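Local coordinates for BH2621 protein (Bacillus halodurans, PDB 2QML) that probably transfers acyl groups to amines as a GNAT-type N-acyltransferase, perhaps in siderophore biosynthesis, although its actual substrate is not established, at residues N97-P100 / H104-G107; P147-K152 / V166-L171. All coordinates share one frame; numbering follows the deposited sequence.

Contact 1 (N97-P100 / H104-G107); sequences NYYP and HDQG
Asp-105 OD2 is gripped by two donors: the phenol of Tyr-99, whose OH donates a hydrogen bond to this oxygen at 2.6 Å, and the backbone N of Glu-102, from the short loop between the two segments. The phenol meets OD2 on its anti side, turned away from the other carboxylate oxygen, and lies 24° out of the carboxylate plane. Ring and carboxylate are nearly coplanar all the same, with 4° between their planes, so the acid sits at the edge of the ring and covers neither face. The side chains come from opposite directions and meet through their polar ends; besides the bond, Asp-105 CB lies 3.4 Å from Tyr-99 OH. Tyr-99 holds CG between its backbone N and carbonyl carbon (chi1 82°), which directs the ring toward Asp-105, the residue just before strand 106-112. Both residues are buried, and two bonds on one oxygen would offset much of the cost of enclosing a carboxylate, while its charge probably polarises the phenol O-H. Tyrosine suits the place because its ring can pack on Val-90, Val-144, Leu-178 and Lys-180 while its hydroxyl reaches the acid; aspartate is short enough to accept from both the ring and that loop. Asp-105 also pairs through its backbone with Val-90, just past strand 80-89. The arrangement is a buried tyrosine-aspartate hydrogen bond across a short loop, joining the end of the long connection between antiparallel strands 80-89 and 106-112 to the start of the latter strand in the central sheet of the GNAT fold.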
ATOM      1  N   ASN A  97      15.646   9.857   2.433  1.00 24.00           N
ATOM      2  CA  ASN A  97      16.667  10.710   1.820  1.00 23.78           C
ATOM      3  C   ASN A  97      16.142  11.841   0.947  1.00 23.11           C
ATOM      4  O   ASN A  97      16.906  12.704   0.558  1.00 25.12           O
ATOM      5  CB  ASN A  97      17.569   9.849   0.950  1.00 24.85           C
ATOM      6  CG  ASN A  97      18.273   8.785   1.729  1.00 31.68           C
ATOM      7  OD1 ASN A  97      18.985   9.069   2.675  1.00 36.62           O
ATOM      8  ND2 ASN A  97      18.025   7.545   1.379  1.00 36.32           N
ATOM      9  N   TYR A  98      14.858  11.844   0.635  1.00 21.82           N
ATOM     10  CA  TYR A  98      14.294  12.782  -0.337  1.00 20.84           C
ATOM     11  C   TYR A  98      13.457  13.926   0.206  1.00 23.19           C
ATOM     12  O   TYR A  98      13.061  14.796  -0.569  1.00 24.96           O
ATOM     13  CB  TYR A  98      13.465  11.967  -1.340  1.00 21.81           C
ATOM     14  CG  TYR A  98      14.308  11.051  -2.179  1.00 21.34           C
ATOM     15  CD1 TYR A  98      14.702   9.816  -1.706  1.00 22.76           C
ATOM     16  CD2 TYR A  98      14.746  11.427  -3.437  1.00 23.81           C
ATOM     17  CE1 TYR A  98      15.496   8.982  -2.447  1.00 26.07           C
ATOM     18  CE2 TYR A  98      15.529  10.593  -4.190  1.00 23.77           C
ATOM     19  CZ  TYR A  98      15.910   9.376  -3.686  1.00 24.04           C
ATOM     20  OH  TYR A  98      16.664   8.520  -4.421  1.00 27.15           O
ATOM     21  N   TYR A  99      13.153  13.937   1.502  1.00 21.32           N
ATOM     22  CA  TYR A  99      12.371  15.001   2.066  1.00 21.29           C
ATOM     23  C   TYR A  99      12.668  15.034   3.588  1.00 22.49           C
ATOM     24  O   TYR A  99      13.204  14.072   4.123  1.00 22.46           O
ATOM     25  CB  TYR A  99      10.870  14.816   1.740  1.00 20.99           C
ATOM     26  CG  TYR A  99      10.158  13.861   2.656  1.00 17.83           C
ATOM     27  CD1 TYR A  99      10.240  12.495   2.460  1.00 20.43           C
ATOM     28  CD2 TYR A  99       9.347  14.334   3.709  1.00 19.17           C
ATOM     29  CE1 TYR A  99       9.554  11.588   3.374  1.00 21.50           C
ATOM     30  CE2 TYR A  99       8.709  13.493   4.580  1.00 22.83           C
ATOM     31  CZ  TYR A  99       8.807  12.118   4.415  1.00 18.57           C
ATOM     32  OH  TYR A  99       8.135  11.251   5.294  1.00 22.30           O
ATOM     33  N   PRO A 100      12.375  16.157   4.273  1.00 24.40           N
ATOM     34  CA  PRO A 100      12.631  16.315   5.721  1.00 25.95           C
ATOM     35  C   PRO A 100      11.569  15.587   6.546  1.00 23.65           C
ATOM     36  O   PRO A 100      10.667  16.181   7.118  1.00 27.65           O
ATOM     37  CB  PRO A 100      12.606  17.835   5.909  1.00 25.16           C
ATOM     38  CG  PRO A 100      11.700  18.323   4.884  1.00 27.44           C
ATOM     39  CD  PRO A 100      11.834  17.411   3.697  1.00 26.07           C
ATOM     40  N   HIS A 104       8.231   9.573  12.958  1.00 24.63           N
ATOM     41  CA  HIS A 104       7.181   8.540  12.889  1.00 24.68           C
ATOM     42  C   HIS A 104       6.404   8.528  11.588  1.00 22.89           C
ATOM     43  O   HIS A 104       5.380   7.903  11.492  1.00 22.29           O
ATOM     44  CB  HIS A 104       6.232   8.684  14.066  1.00 27.19           C
ATOM     45  CG  HIS A 104       6.912   8.473  15.369  1.00 32.83           C
ATOM     46  ND1 HIS A 104       7.412   9.515  16.123  1.00 38.48           N
ATOM     47  CD2 HIS A 104       7.259   7.336  16.004  1.00 43.21           C
ATOM     48  CE1 HIS A 104       7.992   9.026  17.201  1.00 45.31           C
ATOM     49  NE2 HIS A 104       7.917   7.705  17.150  1.00 48.24           N
ATOM     50  N   ASP A 105       6.916   9.190  10.558  1.00 22.25           N
ATOM     51  CA  ASP A 105       6.266   9.131   9.268  1.00 21.79           C
ATOM     52  C   ASP A 105       6.267   7.692   8.776  1.00 19.62           C
ATOM     53  O   ASP A 105       7.229   6.975   8.976  1.00 22.71           O
ATOM     54  CB  ASP A 105       6.995  10.000   8.232  1.00 20.09           C
ATOM     55  CG  ASP A 105       6.836  11.505   8.447  1.00 21.24           C
ATOM     56  OD1 ASP A 105       6.061  11.944   9.307  1.00 24.22           O
ATOM     57  OD2 ASP A 105       7.452  12.232   7.627  1.00 21.05           O
ATOM     58  N   GLN A 106       5.214   7.310   8.068  1.00 20.32           N
ATOM     59  CA  GLN A 106       5.093   5.999   7.508  1.00 22.02           C
ATOM     60  C   GLN A 106       4.892   6.116   5.995  1.00 23.45           C
ATOM     61  O   GLN A 106       4.568   7.184   5.456  1.00 22.48           O
ATOM     62  CB  GLN A 106       3.914   5.221   8.139  1.00 22.17           C
ATOM     63  CG  GLN A 106       4.023   4.971   9.640  1.00 22.90           C
ATOM     64  CD  GLN A 106       2.822   4.226  10.111  1.00 23.67           C
ATOM     65  OE1 GLN A 106       2.360   3.351   9.425  1.00 22.58           O
ATOM     66  NE2 GLN A 106       2.322   4.541  11.279  1.00 22.14           N
ATOM     67  N   GLY A 107       5.093   4.992   5.331  1.00 22.11           N
ATOM     68  CA  GLY A 107       4.858   4.846   3.910  1.00 21.90           C
ATOM     69  C   GLY A 107       4.096   3.606   3.543  1.00 23.18           C
ATOM     70  O   GLY A 107       3.881   2.726   4.383  1.00 20.86           O
TER

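Contact 2 (P147-K152 / V166-L171); sequences PDRRNK and VKEVEL
Glu-168 meets Arg-149 from strand 164-170, one border of the sheet, just after a classic beta bulge in which Val-166 and Lys-167 both face Leu-178. Its OE2 accepts from Arg-149 NH1 at 3.0 Å, with an N-H...O angle of 156°, in a salt bridge. The oxygen lies at the edge of the guanidinium, near its plane, and is met on its syn side, 30° out of the carboxylate plane. Because the two flat groups stand 86° apart, a single N-H carries the bond instead of a paired, side-by-side grip. The extended chain of Glu-168 carries the acid across to the loop, and Arg-149 CD lies 3.3 Å from Glu-168 OE2. In the 147-152 loop, Asp-148, whose side chain points away from the strand, accepts through OD1 from Arg-150 N in an Asx turn and from Arg-150 NE at 2.8 Å, while OD2 takes Arg-150 NH2, a side-on two-nitrogen grip within a type I turn. Long, charged side chains suit this exposed site, since they can reach across from loop to strand at the surface. A single bond between exposed partners, both of which also touch a crystal neighbour, suggests a modest attraction that solvent would probably screen, and its geometry may partly reflect the lattice.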
ATOM      1  N   PRO A 147       4.388   6.606  -5.902  1.00 21.20           N
ATOM      2  CA  PRO A 147       4.044   5.889  -7.101  1.00 22.49           C
ATOM      3  C   PRO A 147       4.971   6.295  -8.256  1.00 21.51           C
ATOM      4  O   PRO A 147       5.398   7.464  -8.302  1.00 20.84           O
ATOM      5  CB  PRO A 147       2.616   6.379  -7.404  1.00 22.19           C
ATOM      6  CG  PRO A 147       2.484   7.737  -6.664  1.00 19.74           C
ATOM      7  CD  PRO A 147       3.285   7.482  -5.421  1.00 21.64           C
ATOM      8  N   ASP A 148       5.278   5.370  -9.158  1.00 20.39           N
ATOM      9  CA  ASP A 148       5.923   5.710 -10.399  1.00 21.49           C
ATOM     10  C   ASP A 148       5.195   6.908 -11.012  1.00 22.75           C
ATOM     11  O   ASP A 148       3.942   6.916 -11.079  1.00 21.23           O
ATOM     12  CB  ASP A 148       5.894   4.511 -11.335  1.00 22.14           C
ATOM     13  CG  ASP A 148       6.722   4.709 -12.557  1.00 23.90           C
ATOM     14  OD1 ASP A 148       6.390   5.559 -13.421  1.00 26.60           O
ATOM     15  OD2 ASP A 148       7.689   3.977 -12.699  1.00 27.21           O
ATOM     16  N   ARG A 149       5.930   7.909 -11.503  1.00 20.12           N
ATOM     17  CA  ARG A 149       5.271   9.109 -12.035  1.00 22.53           C
ATOM     18  C   ARG A 149       4.342   8.856 -13.226  1.00 21.53           C
ATOM     19  O   ARG A 149       3.459   9.687 -13.556  1.00 23.65           O
ATOM     20  CB  ARG A 149       6.320  10.165 -12.383  1.00 21.50           C
ATOM     21  CG  ARG A 149       7.211   9.786 -13.527  1.00 22.75           C
ATOM     22  CD  ARG A 149       8.049  10.983 -13.926  1.00 24.14           C
ATOM     23  NE  ARG A 149       8.876  10.635 -15.056  1.00 24.23           N
ATOM     24  CZ  ARG A 149       9.477  11.543 -15.838  1.00 23.42           C
ATOM     25  NH1 ARG A 149       9.314  12.825 -15.615  1.00 22.83           N
ATOM     26  NH2 ARG A 149      10.188  11.151 -16.865  1.00 22.66           N
ATOM     27  N   ARG A 150       4.518   7.707 -13.866  1.00 21.44           N
ATOM     28  CA  ARG A 150       3.688   7.310 -14.991  1.00 24.83           C
ATOM     29  C   ARG A 150       2.375   6.626 -14.595  1.00 25.01           C
ATOM     30  O   ARG A 150       1.516   6.392 -15.474  1.00 25.04           O
ATOM     31  CB  ARG A 150       4.476   6.362 -15.882  1.00 26.42           C
ATOM     32  CG  ARG A 150       5.727   6.957 -16.457  1.00 30.42           C
ATOM     33  CD  ARG A 150       6.561   5.850 -17.085  1.00 29.45           C
ATOM     34  NE  ARG A 150       7.029   4.894 -16.081  1.00 30.59           N
ATOM     35  CZ  ARG A 150       7.653   3.765 -16.371  1.00 38.58           C
ATOM     36  NH1 ARG A 150       7.932   3.456 -17.636  1.00 41.91           N
ATOM     37  NH2 ARG A 150       8.035   2.957 -15.409  1.00 32.75           N
ATOM     38  N   ASN A 151       2.236   6.255 -13.331  1.00 24.10           N
ATOM     39  CA  ASN A 151       1.050   5.549 -12.871  1.00 22.17           C
ATOM     40  C   ASN A 151      -0.035   6.569 -12.543  1.00 23.65           C
ATOM     41  O   ASN A 151      -0.347   6.855 -11.367  1.00 22.82           O
ATOM     42  CB  ASN A 151       1.375   4.665 -11.689  1.00 22.40           C
ATOM     43  CG  ASN A 151       0.319   3.634 -11.420  1.00 23.94           C
ATOM     44  OD1 ASN A 151      -0.805   3.762 -11.909  1.00 25.02           O
ATOM     45  ND2 ASN A 151       0.674   2.613 -10.637  1.00 23.84           N
ATOM     46  N   LYS A 152      -0.621   7.116 -13.600  1.00 23.47           N
ATOM     47  CA  LYS A 152      -1.631   8.168 -13.447  1.00 24.62           C
ATOM     48  C   LYS A 152      -2.832   7.700 -12.622  1.00 22.24           C
ATOM     49  O   LYS A 152      -3.361   8.476 -11.787  1.00 26.07           O
ATOM     50  CB  LYS A 152      -2.065   8.727 -14.819  1.00 27.04           C
ATOM     51  CG  LYS A 152      -0.877   9.226 -15.690  1.00 36.64           C
ATOM     52  CD  LYS A 152       0.305   9.991 -14.907  1.00 40.94           C
ATOM     53  CE  LYS A 152       1.336  10.628 -15.900  1.00 44.01           C
ATOM     54  N   VAL A 166       4.154  16.309  -3.877  1.00 20.82           N
ATOM     55  CA  VAL A 166       5.240  17.176  -3.441  1.00 21.61           C
ATOM     56  C   VAL A 166       6.188  17.430  -4.622  1.00 21.16           C
ATOM     57  O   VAL A 166       6.314  18.567  -5.045  1.00 20.31           O
ATOM     58  CB  VAL A 166       6.003  16.609  -2.239  1.00 22.00           C
ATOM     59  CG1 VAL A 166       7.134  17.548  -1.853  1.00 20.62           C
ATOM     60  CG2 VAL A 166       5.024  16.324  -1.020  1.00 21.27           C
ATOM     61  N   LYS A 167       6.816  16.387  -5.157  1.00 19.93           N
ATOM     62  CA  LYS A 167       7.835  16.511  -6.172  1.00 18.64           C
ATOM     63  C   LYS A 167       8.230  15.145  -6.659  1.00 19.03           C
ATOM     64  O   LYS A 167       7.954  14.135  -6.012  1.00 19.00           O
ATOM     65  CB  LYS A 167       9.084  17.194  -5.576  1.00 18.14           C
ATOM     66  CG  LYS A 167       9.804  16.346  -4.503  1.00 18.46           C
ATOM     67  CD  LYS A 167      10.869  17.107  -3.764  1.00 20.96           C
ATOM     68  CE  LYS A 167      11.506  16.238  -2.740  1.00 18.92           C
ATOM     69  NZ  LYS A 167      12.619  16.911  -2.027  1.00 22.21           N
ATOM     70  N   GLU A 168       8.878  15.120  -7.809  1.00 18.35           N
ATOM     71  CA  GLU A 168       9.439  13.895  -8.290  1.00 19.09           C
ATOM     72  C   GLU A 168      10.632  13.500  -7.409  1.00 19.11           C
ATOM     73  O   GLU A 168      11.348  14.319  -6.856  1.00 19.60           O
ATOM     74  CB  GLU A 168       9.878  13.988  -9.757  1.00 20.58           C
ATOM     75  CG  GLU A 168       8.737  14.122 -10.765  1.00 19.88           C
ATOM     76  CD  GLU A 168       9.184  14.199 -12.205  1.00 21.40           C
ATOM     77  OE1 GLU A 168      10.379  14.318 -12.484  1.00 20.04           O
ATOM     78  OE2 GLU A 168       8.282  14.157 -13.090  1.00 20.53           O
ATOM     79  N   VAL A 169      10.828  12.193  -7.321  1.00 20.60           N
ATOM     80  CA  VAL A 169      11.977  11.609  -6.642  1.00 19.80           C
ATOM     81  C   VAL A 169      12.671  10.599  -7.581  1.00 18.70           C
ATOM     82  O   VAL A 169      12.032   9.676  -8.099  1.00 21.78           O
ATOM     83  CB  VAL A 169      11.568  10.967  -5.294  1.00 18.77           C
ATOM     84  CG1 VAL A 169      11.133  12.029  -4.283  1.00 20.38           C
ATOM     85  CG2 VAL A 169      10.414   9.947  -5.453  1.00 22.83           C
ATOM     86  N   GLU A 170      13.928  10.875  -7.827  1.00 21.79           N
ATOM     87  CA  GLU A 170      14.799  10.043  -8.653  1.00 19.93           C
ATOM     88  C   GLU A 170      15.301   8.889  -7.819  1.00 23.38           C
ATOM     89  O   GLU A 170      16.298   9.016  -7.144  1.00 23.19           O
ATOM     90  CB  GLU A 170      15.984  10.858  -9.168  1.00 24.76           C
ATOM     91  CG  GLU A 170      15.641  11.745 -10.274  1.00 29.85           C
ATOM     92  CD  GLU A 170      16.059  11.134 -11.597  1.00 37.65           C
ATOM     93  OE1 GLU A 170      15.901   9.914 -11.804  1.00 41.83           O
ATOM     94  OE2 GLU A 170      16.583  11.872 -12.402  1.00 30.76           O
ATOM     95  N   LEU A 171      14.555   7.795  -7.809  1.00 22.53           N
ATOM     96  CA  LEU A 171      14.862   6.617  -7.017  1.00 21.80           C
ATOM     97  C   LEU A 171      15.668   5.668  -7.909  1.00 22.14           C
ATOM     98  O   LEU A 171      15.707   5.832  -9.118  1.00 21.68           O
ATOM     99  CB  LEU A 171      13.566   5.984  -6.541  1.00 21.63           C
ATOM    100  CG  LEU A 171      12.781   6.780  -5.487  1.00 24.43           C
ATOM    101  CD1 LEU A 171      11.333   6.297  -5.485  1.00 23.57           C
ATOM    102  CD2 LEU A 171      13.442   6.699  -4.122  1.00 26.31           C
TER

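Following the chain from the N terminus, contact 1 closes first, fastening the loop after strand 80-89 to the residue just before strand 106-112 across only three intervening residues. The chain then runs through helix 123-135 and strand 142-145 before contact 2 opens; this one spans thirteen residues, including most of helix 152-160, and ties the loop before that helix to edge strand 164-170. The two closures are in series, neither enclosing nor crossing the other. They nevertheless meet in space: Tyr-98 probably hydrogen-bonds to Lys-167 and Glu-170 and packs on Val-169 and Leu-171, so that the loop before strand 106-112 lies against edge strand 164-170.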